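Local coordinates for protein taurocyamine kinase (Schistosoma mansoni, PDB 4WOD) that reversibly transfers phosphate between ATP and taurocyamine, as a duplicated, magnesium-dependent member of the ATP:guanido phosphotransferase family, at residues A[578-592]-A[605-619]. The protein carries 4 engineered substitutions. Numbering follows the deposited sequence.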
# COMPACT_ATOMS: atom_id res chain seq x y z
N PHE A 578 20.13 -22.59 12.65
CA PHE A 578 20.94 -21.42 12.41
C PHE A 578 20.43 -20.77 11.12
O PHE A 578 20.37 -21.42 10.09
CB PHE A 578 22.44 -21.77 12.30
CG PHE A 578 23.32 -20.58 12.08
CD1 PHE A 578 23.63 -19.73 13.13
CD2 PHE A 578 23.81 -20.29 10.81
CE1 PHE A 578 24.44 -18.60 12.92
CE2 PHE A 578 24.62 -19.16 10.60
CZ PHE A 578 24.92 -18.32 11.65
N LEU A 579 20.03 -19.51 11.21
CA LEU A 579 19.39 -18.83 10.08
C LEU A 579 19.89 -17.40 9.99
O LEU A 579 20.26 -16.83 11.01
CB LEU A 579 17.86 -18.82 10.22
CG LEU A 579 17.17 -20.08 10.77
CD1 LEU A 579 17.05 -19.94 12.28
CD2 LEU A 579 15.81 -20.30 10.12
N VAL A 580 19.90 -16.84 8.78
CA VAL A 580 20.27 -15.45 8.59
C VAL A 580 19.26 -14.81 7.63
O VAL A 580 19.03 -15.33 6.54
CB VAL A 580 21.70 -15.27 8.01
CG1 VAL A 580 22.09 -13.78 8.01
CG2 VAL A 580 22.74 -16.08 8.82
N TRP A 581 18.65 -13.70 8.04
CA TRP A 581 17.83 -12.92 7.13
C TRP A 581 18.70 -11.82 6.52
O TRP A 581 19.33 -11.06 7.25
CB TRP A 581 16.64 -12.29 7.86
CG TRP A 581 15.35 -13.04 7.77
CD1 TRP A 581 14.19 -12.63 7.16
CD2 TRP A 581 15.07 -14.34 8.33
NE1 TRP A 581 13.21 -13.60 7.30
CE2 TRP A 581 13.73 -14.65 8.02
CE3 TRP A 581 15.83 -15.26 9.05
CZ2 TRP A 581 13.14 -15.86 8.41
CZ3 TRP A 581 15.24 -16.46 9.45
CH2 TRP A 581 13.91 -16.74 9.12
N VAL A 582 18.70 -11.72 5.20
CA VAL A 582 19.60 -10.79 4.53
C VAL A 582 18.84 -9.54 4.08
O VAL A 582 17.85 -9.64 3.33
CB VAL A 582 20.30 -11.45 3.33
CG1 VAL A 582 21.19 -10.46 2.61
CG2 VAL A 582 21.12 -12.65 3.81
N CYS A 583 19.27 -8.39 4.59
CA CYS A 583 18.79 -7.09 4.14
C CYS A 583 17.29 -6.84 4.34
O CYS A 583 16.61 -6.30 3.45
CB CYS A 583 19.12 -6.90 2.66
SG CYS A 583 19.09 -5.16 2.16
N GLU A 584 16.76 -7.20 5.51
CA GLU A 584 15.40 -6.79 5.87
C GLU A 584 15.43 -5.37 6.46
O GLU A 584 15.37 -4.38 5.72
CB GLU A 584 14.76 -7.77 6.85
CG GLU A 584 13.31 -7.46 7.11
CD GLU A 584 12.60 -8.55 7.89
OE1 GLU A 584 11.54 -9.01 7.41
OE2 GLU A 584 13.10 -8.93 8.97
N GLU A 585 15.53 -5.26 7.78
CA GLU A 585 15.69 -3.94 8.40
C GLU A 585 17.16 -3.61 8.60
O GLU A 585 17.60 -2.48 8.38
CB GLU A 585 14.97 -3.85 9.74
CG GLU A 585 15.08 -2.47 10.39
CD GLU A 585 14.32 -2.39 11.69
OE1 GLU A 585 13.08 -2.44 11.65
OE2 GLU A 585 14.96 -2.28 12.76
N ASP A 586 17.92 -4.62 9.02
CA ASP A 586 19.36 -4.50 9.14
C ASP A 586 19.96 -5.32 8.02
O ASP A 586 19.28 -6.22 7.48
CB ASP A 586 19.86 -5.00 10.50
CG ASP A 586 19.57 -4.02 11.63
OD1 ASP A 586 19.87 -2.81 11.45
OD2 ASP A 586 19.08 -4.45 12.69
N HIS A 587 21.23 -5.05 7.70
CA HIS A 587 21.91 -5.81 6.66
C HIS A 587 21.80 -7.30 6.95
O HIS A 587 21.63 -8.09 6.04
CB HIS A 587 23.38 -5.41 6.55
CG HIS A 587 23.58 -4.02 6.01
ND1 HIS A 587 24.71 -3.27 6.29
CD2 HIS A 587 22.78 -3.24 5.26
CE1 HIS A 587 24.59 -2.08 5.71
NE2 HIS A 587 23.44 -2.04 5.07
N MET A 588 21.90 -7.65 8.23
CA MET A 588 21.70 -9.04 8.66
C MET A 588 21.00 -9.15 10.00
O MET A 588 21.22 -8.35 10.91
CB MET A 588 23.03 -9.78 8.76
CG MET A 588 23.72 -10.08 7.46
SD MET A 588 25.29 -10.93 7.86
CE MET A 588 26.26 -9.59 8.54
N ARG A 589 20.16 -10.17 10.13
CA ARG A 589 19.70 -10.63 11.42
C ARG A 589 20.24 -12.06 11.48
O ARG A 589 19.92 -12.86 10.61
CB ARG A 589 18.16 -10.56 11.57
CG ARG A 589 17.65 -11.01 12.94
CD ARG A 589 16.15 -10.71 13.23
NE ARG A 589 15.33 -10.53 12.03
CZ ARG A 589 14.34 -11.34 11.66
NH1 ARG A 589 14.05 -12.42 12.38
NH2 ARG A 589 13.65 -11.10 10.55
N ILE A 590 21.13 -12.33 12.44
CA ILE A 590 21.74 -13.65 12.57
C ILE A 590 21.11 -14.37 13.76
O ILE A 590 21.12 -13.86 14.87
CB ILE A 590 23.27 -13.57 12.76
CG1 ILE A 590 23.90 -12.74 11.63
CG2 ILE A 590 23.91 -14.98 12.84
CD1 ILE A 590 25.36 -12.38 11.90
N ILE A 591 20.58 -15.57 13.52
CA ILE A 591 19.67 -16.22 14.46
C ILE A 591 20.08 -17.64 14.79
O ILE A 591 20.39 -18.41 13.90
CB ILE A 591 18.22 -16.28 13.88
CG1 ILE A 591 17.70 -14.88 13.54
CG2 ILE A 591 17.25 -16.98 14.83
CD1 ILE A 591 16.80 -14.88 12.31
N SER A 592 20.08 -17.99 16.07
CA SER A 592 20.27 -19.39 16.46
C SER A 592 19.05 -19.80 17.26
O SER A 592 18.57 -19.04 18.08
CB SER A 592 21.54 -19.57 17.28
OG SER A 592 21.74 -20.95 17.60
N ARG A 605 26.24 -21.82 19.28
CA ARG A 605 26.05 -21.87 17.83
C ARG A 605 25.95 -20.46 17.24
O ARG A 605 26.59 -20.16 16.24
CB ARG A 605 24.80 -22.69 17.47
CG ARG A 605 24.60 -22.90 15.99
CD ARG A 605 23.53 -23.96 15.72
NE ARG A 605 22.30 -23.68 16.45
CZ ARG A 605 21.83 -24.40 17.46
NH1 ARG A 605 22.47 -25.49 17.86
NH2 ARG A 605 20.71 -24.02 18.07
N LEU A 606 25.15 -19.61 17.87
CA LEU A 606 25.10 -18.21 17.44
C LEU A 606 26.48 -17.55 17.40
O LEU A 606 26.85 -16.99 16.36
CB LEU A 606 24.18 -17.38 18.34
CG LEU A 606 24.13 -15.92 17.84
CD1 LEU A 606 23.68 -15.85 16.35
CD2 LEU A 606 23.22 -15.08 18.70
N ILE A 607 27.24 -17.60 18.50
CA ILE A 607 28.52 -16.88 18.55
C ILE A 607 29.49 -17.37 17.46
O ILE A 607 30.16 -16.58 16.78
CB ILE A 607 29.21 -16.98 19.95
CG1 ILE A 607 28.28 -16.46 21.06
CG2 ILE A 607 30.54 -16.24 19.97
CD1 ILE A 607 27.67 -15.11 20.78
N GLU A 608 29.52 -18.68 17.27
CA GLU A 608 30.41 -19.26 16.30
C GLU A 608 30.00 -18.85 14.89
O GLU A 608 30.86 -18.65 14.03
CB GLU A 608 30.43 -20.78 16.44
CG GLU A 608 31.14 -21.24 17.71
CD GLU A 608 30.95 -22.72 17.97
OE1 GLU A 608 30.24 -23.38 17.18
OE2 GLU A 608 31.51 -23.21 18.98
N GLY A 609 28.70 -18.69 14.67
CA GLY A 609 28.22 -18.24 13.38
C GLY A 609 28.54 -16.78 13.08
O GLY A 609 28.85 -16.40 11.95
N ILE A 610 28.44 -15.95 14.11
CA ILE A 610 28.76 -14.53 13.96
C ILE A 610 30.23 -14.37 13.60
O ILE A 610 30.60 -13.64 12.66
CB ILE A 610 28.46 -13.73 15.26
CG1 ILE A 610 26.99 -13.87 15.70
CG2 ILE A 610 28.84 -12.25 15.08
CD1 ILE A 610 26.72 -13.17 17.03
N ASN A 611 31.08 -15.06 14.36
CA ASN A 611 32.50 -15.03 14.10
C ASN A 611 32.86 -15.50 12.68
O ASN A 611 33.69 -14.90 12.03
CB ASN A 611 33.25 -15.86 15.14
CG ASN A 611 33.28 -15.17 16.50
OD1 ASN A 611 33.11 -13.95 16.59
ND2 ASN A 611 33.48 -15.95 17.56
N ALA A 612 32.22 -16.58 12.22
CA ALA A 612 32.49 -17.13 10.89
C ALA A 612 32.11 -16.13 9.78
O ALA A 612 32.86 -15.92 8.83
CB ALA A 612 31.75 -18.45 10.70
N ILE A 613 30.94 -15.54 9.91
CA ILE A 613 30.50 -14.54 8.97
C ILE A 613 31.45 -13.34 8.97
O ILE A 613 31.79 -12.80 7.90
CB ILE A 613 29.05 -14.11 9.28
CG1 ILE A 613 28.12 -15.32 9.08
CG2 ILE A 613 28.63 -12.94 8.38
CD1 ILE A 613 26.68 -15.07 9.44
N GLY A 614 31.92 -12.98 10.17
CA GLY A 614 32.78 -11.82 10.39
C GLY A 614 34.16 -11.91 9.77
O GLY A 614 34.82 -10.90 9.51
N LYS A 615 34.60 -13.14 9.49
CA LYS A 615 35.81 -13.33 8.70
C LYS A 615 35.77 -12.63 7.33
O LYS A 615 36.82 -12.20 6.84
CB LYS A 615 36.08 -14.83 8.48
CG LYS A 615 36.27 -15.60 9.78
CD LYS A 615 37.50 -15.13 10.49
CE LYS A 615 38.10 -16.24 11.32
NZ LYS A 615 37.65 -16.16 12.73
N SER A 616 34.59 -12.48 6.74
CA SER A 616 34.50 -12.01 5.35
C SER A 616 34.10 -10.54 5.20
O SER A 616 34.03 -10.00 4.08
CB SER A 616 33.52 -12.86 4.55
OG SER A 616 33.95 -14.22 4.47
N MET A 617 33.82 -9.88 6.32
CA MET A 617 33.39 -8.49 6.27
C MET A 617 33.54 -7.81 7.63
O MET A 617 33.52 -8.47 8.66
CB MET A 617 31.93 -8.43 5.80
CG MET A 617 30.97 -9.06 6.80
SD MET A 617 29.40 -9.56 6.10
CE MET A 617 29.90 -11.08 5.25
N LYS A 618 33.67 -6.48 7.61
CA LYS A 618 33.76 -5.70 8.83
C LYS A 618 32.36 -5.26 9.28
O LYS A 618 31.62 -4.70 8.48
CB LYS A 618 34.66 -4.46 8.61
CG LYS A 618 36.05 -4.78 8.06
CD LYS A 618 37.00 -3.59 8.18
CE LYS A 618 38.44 -4.01 7.88
NZ LYS A 618 39.38 -2.86 7.94
N PHE A 619 31.99 -5.56 10.53
CA PHE A 619 30.70 -5.11 11.07
C PHE A 619 30.79 -3.66 11.52
O PHE A 619 31.74 -3.29 12.19
CB PHE A 619 30.27 -5.97 12.27
CG PHE A 619 30.02 -7.41 11.92
CD1 PHE A 619 29.50 -7.76 10.69
CD2 PHE A 619 30.37 -8.40 12.82
CE1 PHE A 619 29.30 -9.10 10.37
CE2 PHE A 619 30.15 -9.75 12.49
CZ PHE A 619 29.62 -10.08 11.28
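Ser592 OG lies 3.0 Å from Arg605 NE and 3.3 Å from Arg605 NH2, and is hydrogen-bonded to the carbonyl O of Val602, a turn before Leu606 in helix 599-614. The guanidinium is held by other groups: NE bonds to Thr577 O and NH2 to Gln594 OE1, from residues flanking the two strands, and NH1 forms a salt bridge with Glu522. Beside this polar end the chains come close, Ser592 CB lying 3.6 Å from Leu606 CB. Leu606 then turns its CD1 onto Ile590, 3.6 Å from CG2. With CG anti to the backbone N (chi1 -179°), Phe578 extends its ring to the helix at Gly609, which has no side chain, and CZ comes right up to the backbone, 3.7 Å from Gly609 CA. Helix 599-614 thus packs across one side of the hairpin 578-595, part of the antiparallel eight-stranded sheet of the second phosphagen kinase catalytic domain, with helix 502-517 next to it. Ile613 CD1 meets Ile590 CD1 tip to tip at 3.9 Å, approaches Val580 CG2 in the same manner, and touches the edge of the Phe578 ring. Past the helix, Met617 and Phe619 meet the end of Met588, whose chain bends at chi3 (-72°) and places CE 3.6 Å from Phe619 CE1 and 4.0 Å from Met617 SD.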